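Local coordinates for protein multi-copper Oxidase CueO (Ochrobactrum, PDB 6EVG) that oxidises lignin model compounds and lignosulfonate as a laccase-like multicopper oxidase, probably passing the electrons to oxygen, at residues L173-R178 with L222-G227; A230-V235 with I264-R269; G61-P66 with N202-G207. One frame throughout, in Å; residues are numbered along the deposited sequence.

Contact 1. Residues L173-R178 with L222-G227; sequences LVLQDR and LRILNG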
ATOM      1  N   LEU A 173      -7.667  -4.001  -7.425  1.00  7.38           N
ATOM      2  CA  LEU A 173      -6.938  -3.290  -8.480  1.00  7.75           C
ATOM      3  C   LEU A 173      -5.623  -2.800  -7.895  1.00  7.44           C
ATOM      4  O   LEU A 173      -5.607  -1.887  -7.057  1.00  8.80           O
ATOM      5  CB  LEU A 173      -7.708  -2.074  -9.006  1.00  8.56           C
ATOM      6  CG  LEU A 173      -9.128  -2.367  -9.552  1.00  9.16           C
ATOM      7  CD1 LEU A 173      -9.771  -1.010  -9.971  1.00 10.73           C
ATOM      8  CD2 LEU A 173      -9.132  -3.355 -10.702  1.00  9.66           C
ATOM      9  N   VAL A 174      -4.522  -3.356  -8.376  1.00  6.93           N
ATOM     10  CA  VAL A 174      -3.185  -2.942  -7.952  1.00  6.83           C
ATOM     11  C   VAL A 174      -2.620  -2.059  -9.071  1.00  6.83           C
ATOM     12  O   VAL A 174      -2.309  -2.535 -10.181  1.00  7.30           O
ATOM     13  CB  VAL A 174      -2.257  -4.165  -7.695  1.00  7.60           C
ATOM     14  CG1 VAL A 174      -0.892  -3.667  -7.273  1.00  8.39           C
ATOM     15  CG2 VAL A 174      -2.894  -5.095  -6.679  1.00  7.87           C
ATOM     16  N   LEU A 175      -2.499  -0.774  -8.747  1.00  6.94           N
ATOM     17  CA  LEU A 175      -2.062   0.238  -9.709  1.00  7.00           C
ATOM     18  C   LEU A 175      -0.539   0.390  -9.620  1.00  6.76           C
ATOM     19  O   LEU A 175      -0.020   0.637  -8.507  1.00  7.68           O
ATOM     20  CB  LEU A 175      -2.719   1.580  -9.410  1.00  7.74           C
ATOM     21  CG  LEU A 175      -4.234   1.604  -9.221  1.00  7.95           C
ATOM     22  CD1 LEU A 175      -4.741   3.016  -8.960  1.00  8.52           C
ATOM     23  CD2 LEU A 175      -4.992   0.991 -10.416  1.00  9.25           C
ATOM     24  N   GLN A 176       0.155   0.274 -10.750  1.00  7.20           N
ATOM     25  CA  GLN A 176       1.609   0.413 -10.781  1.00  7.59           C
ATOM     26  C   GLN A 176       2.026   1.099 -12.078  1.00  7.49           C
ATOM     27  O   GLN A 176       1.204   1.390 -12.958  1.00  8.34           O
ATOM     28  CB  GLN A 176       2.327  -0.923 -10.604  1.00  7.88           C
ATOM     29  CG  GLN A 176       2.043  -1.594  -9.289  1.00  8.23           C
ATOM     30  CD  GLN A 176       2.594  -2.986  -9.208  1.00  7.98           C
ATOM     31  OE1 GLN A 176       2.292  -3.849 -10.072  1.00  9.12           O
ATOM     32  NE2 GLN A 176       3.405  -3.242  -8.165  1.00  9.45           N
ATOM     33  N   ASP A 177       3.312   1.387 -12.205  1.00  8.19           N
ATOM     34  CA  ASP A 177       3.892   1.902 -13.415  1.00  8.72           C
ATOM     35  C   ASP A 177       5.205   1.221 -13.748  1.00  9.06           C
ATOM     36  O   ASP A 177       5.818   0.573 -12.894  1.00 10.59           O
ATOM     37  CB  ASP A 177       4.034   3.433 -13.413  1.00 10.09           C
ATOM     38  CG  ASP A 177       4.979   4.046 -12.407  1.00 10.31           C
ATOM     39  OD1 ASP A 177       5.343   3.364 -11.438  1.00 11.87           O
ATOM     40  OD2 ASP A 177       5.346   5.267 -12.586  1.00 10.90           O
ATOM     41  N   ARG A 178       5.605   1.301 -15.001  1.00  9.07           N
ATOM     42  CA  ARG A 178       6.762   0.613 -15.509  1.00  8.89           C
ATOM     43  C   ARG A 178       7.523   1.509 -16.500  1.00  9.43           C
ATOM     44  O   ARG A 178       6.947   2.071 -17.428  1.00 10.33           O
ATOM     45  CB  ARG A 178       6.351  -0.621 -16.327  1.00  9.49           C
ATOM     46  CG  ARG A 178       5.655  -1.709 -15.541  1.00  9.71           C
ATOM     47  CD  ARG A 178       6.567  -2.376 -14.500  1.00  9.21           C
ATOM     48  NE  ARG A 178       7.694  -2.997 -15.140  1.00  9.02           N
ATOM     49  CZ  ARG A 178       8.457  -3.911 -14.538  1.00  8.94           C
ATOM     50  NH1 ARG A 178       8.248  -4.227 -13.297  1.00  9.59           N
ATOM     51  NH2 ARG A 178       9.419  -4.523 -15.242  1.00 10.27           N
ATOM     52  N   LEU A 222     -14.450  -2.023  -5.634  1.00  7.02           N
ATOM     53  CA  LEU A 222     -13.070  -2.052  -6.145  1.00  7.45           C
ATOM     54  C   LEU A 222     -12.178  -1.786  -4.954  1.00  6.92           C
ATOM     55  O   LEU A 222     -12.298  -0.783  -4.253  1.00  8.28           O
ATOM     56  CB  LEU A 222     -12.872  -0.949  -7.206  1.00  7.90           C
ATOM     57  CG  LEU A 222     -13.856  -0.993  -8.393  1.00  9.01           C
ATOM     58  CD1 LEU A 222     -13.652   0.226  -9.298  1.00 10.44           C
ATOM     59  CD2 LEU A 222     -13.706  -2.270  -9.190  1.00  9.36           C
ATOM     60  N   ARG A 223     -11.236  -2.721  -4.717  1.00  7.01           N
ATOM     61  CA  ARG A 223     -10.289  -2.623  -3.615  1.00  7.09           C
ATOM     62  C   ARG A 223      -8.977  -2.173  -4.248  1.00  6.93           C
ATOM     63  O   ARG A 223      -8.292  -2.954  -4.919  1.00  7.53           O
ATOM     64  CB  ARG A 223     -10.160  -3.925  -2.875  1.00  7.67           C
ATOM     65  CG  ARG A 223     -11.477  -4.449  -2.316  1.00  8.98           C
ATOM     66  CD  ARG A 223     -11.276  -5.470  -1.260  1.00 10.94           C
ATOM     67  NE  ARG A 223     -12.448  -6.238  -0.936  1.00 11.60           N
ATOM     68  CZ  ARG A 223     -12.730  -6.721   0.277  1.00  9.99           C
ATOM     69  NH1 ARG A 223     -12.093  -6.256   1.354  1.00 11.01           N
ATOM     70  NH2 ARG A 223     -13.623  -7.652   0.373  1.00 11.41           N
ATOM     71  N   ILE A 224      -8.646  -0.871  -4.098  1.00  6.74           N
ATOM     72  CA  ILE A 224      -7.585  -0.231  -4.867  1.00  7.00           C
ATOM     73  C   ILE A 224      -6.348  -0.050  -3.959  1.00  6.86           C
ATOM     74  O   ILE A 224      -6.432   0.515  -2.892  1.00  8.04           O
ATOM     75  CB  ILE A 224      -8.020   1.127  -5.413  1.00  8.27           C
ATOM     76  CG1 ILE A 224      -9.357   0.985  -6.221  1.00  9.37           C
ATOM     77  CG2 ILE A 224      -6.910   1.693  -6.303  1.00  9.95           C
ATOM     78  CD1 ILE A 224      -9.907   2.317  -6.736  1.00 11.80           C
ATOM     79  N   LEU A 225      -5.225  -0.562  -4.466  1.00  6.73           N
ATOM     80  CA  LEU A 225      -3.907  -0.398  -3.832  1.00  6.91           C
ATOM     81  C   LEU A 225      -2.988   0.335  -4.839  1.00  6.75           C
ATOM     82  O   LEU A 225      -2.920  -0.040  -6.012  1.00  7.04           O
ATOM     83  CB  LEU A 225      -3.297  -1.774  -3.536  1.00  6.81           C
ATOM     84  CG  LEU A 225      -1.792  -1.769  -3.194  1.00  6.93           C
ATOM     85  CD1 LEU A 225      -1.456  -1.093  -1.882  1.00  7.23           C
ATOM     86  CD2 LEU A 225      -1.304  -3.214  -3.169  1.00  7.77           C
ATOM     87  N   ASN A 226      -2.241   1.351  -4.346  1.00  7.00           N
ATOM     88  CA  ASN A 226      -1.119   1.870  -5.126  1.00  7.12           C
ATOM     89  C   ASN A 226       0.134   1.087  -4.734  1.00  7.13           C
ATOM     90  O   ASN A 226       0.627   1.224  -3.617  1.00  7.44           O
ATOM     91  CB  ASN A 226      -0.946   3.369  -4.869  1.00  7.43           C
ATOM     92  CG  ASN A 226       0.229   3.915  -5.624  1.00  7.48           C
ATOM     93  OD1 ASN A 226       1.090   3.213  -6.106  1.00  8.38           O
ATOM     94  ND2 ASN A 226       0.254   5.270  -5.754  1.00  8.11           N
ATOM     95  N   GLY A 227       0.576   0.227  -5.665  1.00  7.50           N
ATOM     96  CA  GLY A 227       1.758  -0.566  -5.444  1.00  7.41           C
ATOM     97  C   GLY A 227       3.018  -0.075  -6.187  1.00  7.31           C
ATOM     98  O   GLY A 227       3.978  -0.855  -6.325  1.00  8.80           O
TER
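Gln176 carries its CG beside its own backbone N (chi1 -62°) and then runs out extended, which brings its amide to the carbonyl of Gly227; Leu175 has a similar first torsion, and its CD1 meets CG2 of Ile224 at 3.7 Å. The two segments are parallel neighbours in one sheet of a cupredoxin domain, the Greek-key sandwich from which multicopper oxidases are built. Their backbones zip together from Leu173 N to Arg223 O (2.8 Å) through Leu225 N to Leu173 O (2.9 Å) and Leu175 N to Leu225 O (2.9 Å), the last nearly along the C=O axis. Gly227, already past the end of its strand, still donates its N-H to Leu175 O, though with a more bent bond (147°).

Branched aliphatic residues suit both faces of this buried pair. Leu173, Leu175 and Ile224 share one face, where Leu173 CD1 also reaches Leu222 CD1. On the other, Val174 and Leu225 run alongside each other in the same direction, CG1 and CD2 4.1 Å apart. Glycine fits position 227 because a CB there would press on Val174 CG1 and Gln176 NE2.

Gln176 NE2 reaches Gly227 O at 3.1 Å, straight along its N-H and within its own amide plane, yet it comes from above the carbonyl plane. Its OE1 takes Tyr63 OH, while Asn226 gives ND2 to Arg231 O and Ile264 O and accepts Ala228 N at OD1. With both ends engaged, these amides probably have their flips fixed, so neutral polar groups can be buried where strand 219-226 ends.

Contact 2. Residues A230-V235 with I264-R269; sequences ARNFHV and ISPGER. With EDO (1,2-ethanediol), chain D.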
ATOM      1  N   ALA A 230       6.734   5.023  -6.610  1.00  7.73           N
ATOM      2  CA  ALA A 230       6.748   6.484  -6.340  1.00  8.27           C
ATOM      3  C   ALA A 230       5.532   7.229  -6.850  1.00  8.20           C
ATOM      4  O   ALA A 230       5.115   8.202  -6.222  1.00  9.25           O
ATOM      5  CB  ALA A 230       8.001   7.133  -6.898  1.00  9.19           C
ATOM      6  N   ARG A 231       5.006   6.843  -8.004  1.00  8.14           N
ATOM      7  CA  ARG A 231       3.920   7.561  -8.653  1.00  8.30           C
ATOM      8  C   ARG A 231       2.712   7.647  -7.739  1.00  7.99           C
ATOM      9  O   ARG A 231       2.287   6.621  -7.176  1.00  8.54           O
ATOM     10  CB  ARG A 231       3.523   6.844  -9.921  1.00  9.23           C
ATOM     11  CG  ARG A 231       2.384   7.471 -10.697  1.00  9.71           C
ATOM     12  CD  ARG A 231       2.131   6.812 -12.032  1.00  9.74           C
ATOM     13  NE  ARG A 231       3.185   7.030 -12.995  1.00 10.14           N
ATOM     14  CZ  ARG A 231       3.240   8.040 -13.870  1.00 10.49           C
ATOM     15  NH1 ARG A 231       2.277   8.960 -13.880  1.00 12.77           N
ATOM     16  NH2 ARG A 231       4.223   8.123 -14.734  1.00 12.65           N
ATOM     17  N   ASN A 232       2.078   8.822  -7.663  1.00  8.14           N
ATOM     18  CA  ASN A 232       0.760   8.995  -7.070  1.00  8.33           C
ATOM     19  C   ASN A 232      -0.279   8.880  -8.177  1.00  8.30           C
ATOM     20  O   ASN A 232      -0.094   9.398  -9.296  1.00  9.61           O
ATOM     21  CB  ASN A 232       0.614  10.337  -6.404  1.00  8.92           C
ATOM     22  CG  ASN A 232       1.613  10.534  -5.293  1.00  9.02           C
ATOM     23  OD1 ASN A 232       1.770   9.666  -4.437  1.00  9.32           O
ATOM     24  ND2 ASN A 232       2.301  11.686  -5.289  1.00 11.22           N
ATOM     25  N   PHE A 233      -1.387   8.178  -7.892  1.00  8.00           N
ATOM     26  CA  PHE A 233      -2.490   8.096  -8.817  1.00  8.33           C
ATOM     27  C   PHE A 233      -3.588   9.026  -8.360  1.00  9.13           C
ATOM     28  O   PHE A 233      -3.801   9.219  -7.168  1.00  9.47           O
ATOM     29  CB  PHE A 233      -3.003   6.645  -8.942  1.00  8.46           C
ATOM     30  CG  PHE A 233      -2.012   5.738  -9.592  1.00  7.95           C
ATOM     31  CD1 PHE A 233      -1.872   5.648 -10.942  1.00  9.40           C
ATOM     32  CD2 PHE A 233      -1.143   4.957  -8.802  1.00  9.02           C
ATOM     33  CE1 PHE A 233      -0.945   4.826 -11.547  1.00 10.21           C
ATOM     34  CE2 PHE A 233      -0.172   4.175  -9.396  1.00  9.44           C
ATOM     35  CZ  PHE A 233      -0.078   4.087 -10.753  1.00  9.41           C
ATOM     36  N   HIS A 234      -4.328   9.609  -9.336  1.00  8.48           N
ATOM     37  CA  HIS A 234      -5.405  10.539  -9.029  1.00  8.78           C
ATOM     38  C   HIS A 234      -6.541  10.091  -9.972  1.00  8.42           C
ATOM     39  O   HIS A 234      -6.589  10.555 -11.126  1.00  9.10           O
ATOM     40  CB  HIS A 234      -4.975  11.990  -9.279  1.00  9.77           C
ATOM     41  CG  HIS A 234      -3.713  12.391  -8.600  1.00 10.80           C
ATOM     42  ND1 HIS A 234      -3.648  12.736  -7.261  1.00 12.08           N
ATOM     43  CD2 HIS A 234      -2.461  12.489  -9.094  1.00 11.61           C
ATOM     44  CE1 HIS A 234      -2.379  13.033  -6.968  1.00 12.82           C
ATOM     45  NE2 HIS A 234      -1.644  12.901  -8.070  1.00 12.58           N
ATOM     46  N   VAL A 235      -7.375   9.175  -9.502  1.00  8.46           N
ATOM     47  CA  VAL A 235      -8.190   8.378 -10.402  1.00  8.62           C
ATOM     48  C   VAL A 235      -9.619   8.851 -10.498  1.00  8.33           C
ATOM     49  O   VAL A 235     -10.240   9.207  -9.490  1.00  9.36           O
ATOM     50  CB  VAL A 235      -8.146   6.861 -10.071  1.00 10.00           C
ATOM     51  CG1 VAL A 235      -6.729   6.334 -10.061  1.00 11.37           C
ATOM     52  CG2 VAL A 235      -8.837   6.524  -8.814  1.00 10.82           C
ATOM     53  N   ILE A 264      -4.429   8.352  -4.513  1.00  8.72           N
ATOM     54  CA  ILE A 264      -3.880   7.196  -3.818  1.00  8.30           C
ATOM     55  C   ILE A 264      -2.384   7.230  -3.992  1.00  7.36           C
ATOM     56  O   ILE A 264      -1.867   7.155  -5.109  1.00  8.25           O
ATOM     57  CB  ILE A 264      -4.476   5.867  -4.319  1.00  9.41           C
ATOM     58  CG1 ILE A 264      -5.981   5.911  -4.539  1.00 11.82           C
ATOM     59  CG2 ILE A 264      -4.104   4.731  -3.386  1.00  9.04           C
ATOM     60  CD1 ILE A 264      -6.586   4.786  -5.178  1.00 14.96           C
ATOM     61  N   SER A 265      -1.654   7.323  -2.857  1.00  7.57           N
ATOM     62  CA  SER A 265      -0.191   7.329  -2.880  1.00  7.87           C
ATOM     63  C   SER A 265       0.339   5.930  -2.570  1.00  7.12           C
ATOM     64  O   SER A 265      -0.427   5.075  -2.071  1.00  7.80           O
ATOM     65  CB  SER A 265       0.342   8.400  -1.896  1.00  8.65           C
ATOM     66  OG  SER A 265       0.122   8.083  -0.551  1.00  9.26           O
ATOM     67  N   PRO A 266       1.625   5.687  -2.831  1.00  7.77           N
ATOM     68  CA  PRO A 266       2.169   4.334  -2.621  1.00  7.58           C
ATOM     69  C   PRO A 266       1.929   3.818  -1.217  1.00  7.13           C
ATOM     70  O   PRO A 266       2.288   4.476  -0.238  1.00  7.99           O
ATOM     71  CB  PRO A 266       3.654   4.512  -2.952  1.00  8.38           C
ATOM     72  CG  PRO A 266       3.648   5.605  -4.009  1.00  8.94           C
ATOM     73  CD  PRO A 266       2.589   6.560  -3.519  1.00  8.37           C
ATOM     74  N   GLY A 267       1.380   2.603  -1.154  1.00  7.31           N
ATOM     75  CA  GLY A 267       1.072   1.979   0.116  1.00  7.59           C
ATOM     76  C   GLY A 267      -0.309   2.176   0.648  1.00  6.94           C
ATOM     77  O   GLY A 267      -0.744   1.394   1.516  1.00  7.87           O
ATOM     78  N   GLU A 268      -1.032   3.187   0.162  1.00  7.27           N
ATOM     79  CA  GLU A 268      -2.406   3.404   0.560  1.00  7.40           C
ATOM     80  C   GLU A 268      -3.342   2.452  -0.148  1.00  6.47           C
ATOM     81  O   GLU A 268      -3.114   2.031  -1.284  1.00  7.33           O
ATOM     82  CB  GLU A 268      -2.860   4.846   0.253  1.00  7.75           C
ATOM     83  CG  GLU A 268      -2.188   5.944   1.051  1.00  8.61           C
ATOM     84  CD  GLU A 268      -2.946   7.264   0.812  1.00  8.48           C
ATOM     85  OE1 GLU A 268      -2.650   7.923  -0.212  1.00  8.90           O
ATOM     86  OE2 GLU A 268      -3.833   7.576   1.648  1.00  8.89           O
ATOM     87  N   ARG A 269      -4.450   2.213   0.573  1.00  6.69           N
ATOM     88  CA  ARG A 269      -5.566   1.439   0.017  1.00  7.13           C
ATOM     89  C   ARG A 269      -6.848   2.215   0.199  1.00  7.10           C
ATOM     90  O   ARG A 269      -7.078   2.824   1.243  1.00  7.56           O
ATOM     91  CB  ARG A 269      -5.748   0.059   0.705  1.00  7.35           C
ATOM     92  CG  ARG A 269      -4.625  -0.943   0.457  1.00  7.79           C
ATOM     93  CD  ARG A 269      -3.424  -0.783   1.375  1.00  7.41           C
ATOM     94  NE  ARG A 269      -3.753  -1.179   2.733  1.00  6.90           N
ATOM     95  CZ  ARG A 269      -3.123  -0.746   3.815  1.00  6.65           C
ATOM     96  NH1 ARG A 269      -2.133   0.157   3.734  1.00  7.13           N
ATOM     97  NH2 ARG A 269      -3.470  -1.229   5.012  1.00  7.13           N
TER
HETATM   98  C1  EDO D 603      -4.489  11.072   2.636  1.00 11.33           C
HETATM   99  O1  EDO D 603      -3.383  10.204   2.405  1.00 10.57           O
HETATM  100  C2  EDO D 603      -3.984  12.444   3.016  1.00 11.12           C
HETATM  101  O2  EDO D 603      -3.283  13.099   1.946  1.00 12.59           O
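Phe233 and Ile264 form an antiparallel hydrogen-bonded pair, Phe233 N giving to Ile264 O at 3.0 Å and Ile264 N to Phe233 O at 2.9 Å. Glu268 reaches back over the turn. Its CB lies 3.8 Å from CG2 of Ile264, and CG, beside the backbone N (chi1 -67°), starts an extended chain that carries the carboxylate to Ser265. OE1 accepts twice: from Ser265 N at 2.9 Å, on the anti side, and from Ser265 OG at 2.8 Å, above the carboxylate plane. OE2 pairs with Lys461 and takes the O1 hydroxyl of an ethanediol at 2.8 Å. With an alanine in place of Glu268, both Ser265 donors would probably lose their common acceptor and Lys461 this counter-charge.

Ser265 to Glu268 form a type II turn leading from an edge strand of one cupredoxin sheet into the other sheet. Pro266 suits its second place, and Gly267 its third, where phi is 93°; Arg269 NH1 holds the Gly267 carbonyl.

The proline ring packs on the loop before Phe233, its CG 3.6 Å from Arg231 O. Asn232 crosses it at about a right angle, its OD1 3.2 Å from Ser265 CB and its main polar partner Asp290.

Contact 3. Residues G61-P66 with N202-G207; sequences GAYLGP and NLIVNG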
ATOM      1  N   GLY A  61       4.374 -17.228  -8.072  1.00  8.74           N
ATOM      2  CA  GLY A  61       4.378 -16.898  -9.473  1.00  8.98           C
ATOM      3  C   GLY A  61       5.374 -15.815  -9.732  1.00  8.91           C
ATOM      4  O   GLY A  61       6.109 -15.397  -8.844  1.00  9.90           O
ATOM      5  N   ALA A  62       5.441 -15.373 -11.011  1.00  9.59           N
ATOM      6  CA  ALA A  62       6.517 -14.512 -11.454  1.00  9.99           C
ATOM      7  C   ALA A  62       6.318 -13.035 -11.238  1.00  8.78           C
ATOM      8  O   ALA A  62       7.238 -12.236 -11.424  1.00  9.35           O
ATOM      9  CB  ALA A  62       6.770 -14.755 -12.931  1.00 12.00           C
ATOM     10  N   TYR A  63       5.094 -12.629 -10.820  1.00  8.29           N
ATOM     11  CA  TYR A  63       4.790 -11.205 -10.641  1.00  7.82           C
ATOM     12  C   TYR A  63       3.560 -11.076  -9.731  1.00  7.73           C
ATOM     13  O   TYR A  63       2.620 -11.872  -9.875  1.00  8.46           O
ATOM     14  CB  TYR A  63       4.513 -10.532 -12.023  1.00  8.53           C
ATOM     15  CG  TYR A  63       4.468  -9.032 -11.919  1.00  7.85           C
ATOM     16  CD1 TYR A  63       5.619  -8.271 -11.930  1.00  8.50           C
ATOM     17  CD2 TYR A  63       3.252  -8.328 -11.746  1.00  8.60           C
ATOM     18  CE1 TYR A  63       5.606  -6.911 -11.716  1.00  8.12           C
ATOM     19  CE2 TYR A  63       3.208  -6.957 -11.543  1.00  8.38           C
ATOM     20  CZ  TYR A  63       4.401  -6.233 -11.506  1.00  8.25           C
ATOM     21  OH  TYR A  63       4.415  -4.905 -11.283  1.00  9.50           O
ATOM     22  N   LEU A  64       3.573 -10.109  -8.826  1.00  7.06           N
ATOM     23  CA  LEU A  64       2.458  -9.940  -7.888  1.00  7.09           C
ATOM     24  C   LEU A  64       2.285 -11.237  -7.097  1.00  7.02           C
ATOM     25  O   LEU A  64       3.277 -11.926  -6.852  1.00  8.49           O
ATOM     26  CB  LEU A  64       1.231  -9.364  -8.572  1.00  8.61           C
ATOM     27  CG  LEU A  64       1.190  -7.846  -8.619  1.00 13.19           C
ATOM     28  CD1 LEU A  64       0.038  -7.389  -9.475  1.00 14.01           C
ATOM     29  CD2 LEU A  64       1.068  -7.134  -7.314  1.00 19.48           C
ATOM     30  N   GLY A  65       1.087 -11.527  -6.638  1.00  6.99           N
ATOM     31  CA  GLY A  65       0.902 -12.551  -5.637  1.00  7.29           C
ATOM     32  C   GLY A  65      -0.560 -12.800  -5.403  1.00  7.23           C
ATOM     33  O   GLY A  65      -1.436 -12.178  -6.006  1.00  8.55           O
ATOM     34  N   PRO A  66      -0.871 -13.752  -4.519  1.00  7.08           N
ATOM     35  CA  PRO A  66      -2.262 -14.066  -4.193  1.00  7.10           C
ATOM     36  C   PRO A  66      -2.930 -12.965  -3.370  1.00  6.80           C
ATOM     37  O   PRO A  66      -2.261 -12.125  -2.767  1.00  7.82           O
ATOM     38  CB  PRO A  66      -2.149 -15.333  -3.366  1.00  7.92           C
ATOM     39  CG  PRO A  66      -0.812 -15.191  -2.682  1.00  8.39           C
ATOM     40  CD  PRO A  66       0.056 -14.538  -3.726  1.00  8.31           C
ATOM     41  N   ASN A 202       4.607   3.558 -18.666  1.00 11.51           N
ATOM     42  CA  ASN A 202       3.638   2.476 -18.953  1.00 11.49           C
ATOM     43  C   ASN A 202       2.856   2.196 -17.680  1.00 10.85           C
ATOM     44  O   ASN A 202       3.432   1.683 -16.707  1.00 15.00           O
ATOM     45  CB  ASN A 202       4.376   1.222 -19.395  1.00 12.35           C
ATOM     46  CG  ASN A 202       5.208   1.413 -20.598  1.00 14.13           C
ATOM     47  OD1 ASN A 202       4.714   1.457 -21.708  1.00 21.13           O
ATOM     48  ND2 ASN A 202       6.510   1.499 -20.415  1.00 17.84           N
ATOM     49  N   LEU A 203       1.567   2.481 -17.662  1.00  9.49           N
ATOM     50  CA  LEU A 203       0.746   2.195 -16.473  1.00  8.70           C
ATOM     51  C   LEU A 203       0.199   0.795 -16.563  1.00  9.15           C
ATOM     52  O   LEU A 203      -0.150   0.356 -17.659  1.00 11.36           O
ATOM     53  CB  LEU A 203      -0.372   3.207 -16.359  1.00  9.85           C
ATOM     54  CG  LEU A 203       0.014   4.687 -16.399  1.00 10.67           C
ATOM     55  CD1 LEU A 203      -1.197   5.563 -16.094  1.00 12.81           C
ATOM     56  CD2 LEU A 203       1.118   4.998 -15.348  1.00 11.21           C
ATOM     57  N   ILE A 204       0.125   0.138 -15.419  1.00  8.24           N
ATOM     58  CA  ILE A 204      -0.384  -1.242 -15.365  1.00  8.43           C
ATOM     59  C   ILE A 204      -1.387  -1.395 -14.224  1.00  8.07           C
ATOM     60  O   ILE A 204      -1.322  -0.690 -13.215  1.00  8.29           O
ATOM     61  CB  ILE A 204       0.764  -2.265 -15.256  1.00  8.70           C
ATOM     62  CG1 ILE A 204       1.658  -1.992 -14.044  1.00  9.00           C
ATOM     63  CG2 ILE A 204       1.559  -2.280 -16.556  1.00  9.23           C
ATOM     64  CD1 ILE A 204       2.639  -3.110 -13.738  1.00  9.67           C
ATOM     65  N   VAL A 205      -2.310  -2.342 -14.426  1.00  7.64           N
ATOM     66  CA  VAL A 205      -3.261  -2.760 -13.389  1.00  7.56           C
ATOM     67  C   VAL A 205      -3.200  -4.266 -13.303  1.00  7.48           C
ATOM     68  O   VAL A 205      -3.326  -4.977 -14.295  1.00  8.06           O
ATOM     69  CB  VAL A 205      -4.690  -2.262 -13.652  1.00  8.39           C
ATOM     70  CG1 VAL A 205      -5.610  -2.619 -12.488  1.00  8.58           C
ATOM     71  CG2 VAL A 205      -4.721  -0.754 -13.954  1.00  8.45           C
ATOM     72  N   ASN A 206      -2.950  -4.759 -12.075  1.00  7.38           N
ATOM     73  CA  ASN A 206      -2.793  -6.201 -11.862  1.00  7.97           C
ATOM     74  C   ASN A 206      -1.820  -6.813 -12.848  1.00  8.29           C
ATOM     75  O   ASN A 206      -1.989  -7.942 -13.293  1.00 10.16           O
ATOM     76  CB  ASN A 206      -4.149  -6.941 -11.837  1.00  8.12           C
ATOM     77  CG  ASN A 206      -5.019  -6.512 -10.680  1.00  8.26           C
ATOM     78  OD1 ASN A 206      -4.602  -5.710  -9.826  1.00  8.98           O
ATOM     79  ND2 ASN A 206      -6.247  -7.050 -10.624  1.00  8.66           N
ATOM     80  N   GLY A 207      -0.725  -6.088 -13.106  1.00  8.17           N
ATOM     81  CA  GLY A 207       0.347  -6.603 -13.913  1.00  8.69           C
ATOM     82  C   GLY A 207       0.235  -6.478 -15.401  1.00  8.76           C
ATOM     83  O   GLY A 207       1.141  -6.968 -16.116  1.00 10.95           O
TER
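Tyr63 and Gly207 have the closest alpha carbons, still 7.2 Å apart, so no backbone bond joins the segments: a loop lies against the point where strand 202-205 ends and the chain turns through positive phi at Asn206 and Gly207. Asparagine and glycine tolerate such angles well.

Tyr63, with CG anti to its N (chi1 -169°), sends its ring toward that turn. CE2 comes within 3.7 Å of Gly207 CA, an oblique approach. A CB on Gly207 would press against Tyr63 CD2, a second reason for glycine here. Farther out, the hydroxyl hydrogen-bonds to Gln176 OE1 and meets CD1 of Ile204 at 3.5 Å, the two side chains coming from opposite directions; Ile204 reaches it with CG1 in the crowded position between its N and carbonyl carbon (chi1 56°).

The contact lies between two cupredoxin domains. Segment 61-66 links strands in different sheets of the first, and segment 202-207 belongs to the second, so the aromatic ring packs at a domain boundary. His46 stacks on it and Phe48 meets it edge-to-face, both from the first domain.

Leu64 itself has a positive phi, unusual for leucine, and its CD1 lies 3.9 Å from Asn206 CA, while CD2 rests on Val174. The CB of Asn206 points away from this loop; its amide serves the chain around it, with OD1 accepting Val174 N and ND2 giving to Pro172 O and Pro24 O.

Overall arrangement
From the N terminus, the chain first passes 61-66, in the first cupredoxin domain, then 173-178 and 202-207, and only then 222-227. Contact 3 opens first, and contact 1 opens inside it and closes after it: the two cross. Contact 2 follows in series, its loop from 230-235 to 264-269 lying wholly within the second domain. Strand 170-178 sits between strands 202-205 and 219-226, so contacts 1 and 3 meet on one sheet, and contact 3 joins it to the first domain. The paired strands of contact 2 belong to the facing sheet, its turn leads back into the sheet of contact 1, and the salt bridge of Asp177 with Arg231 ties the two across the sandwich.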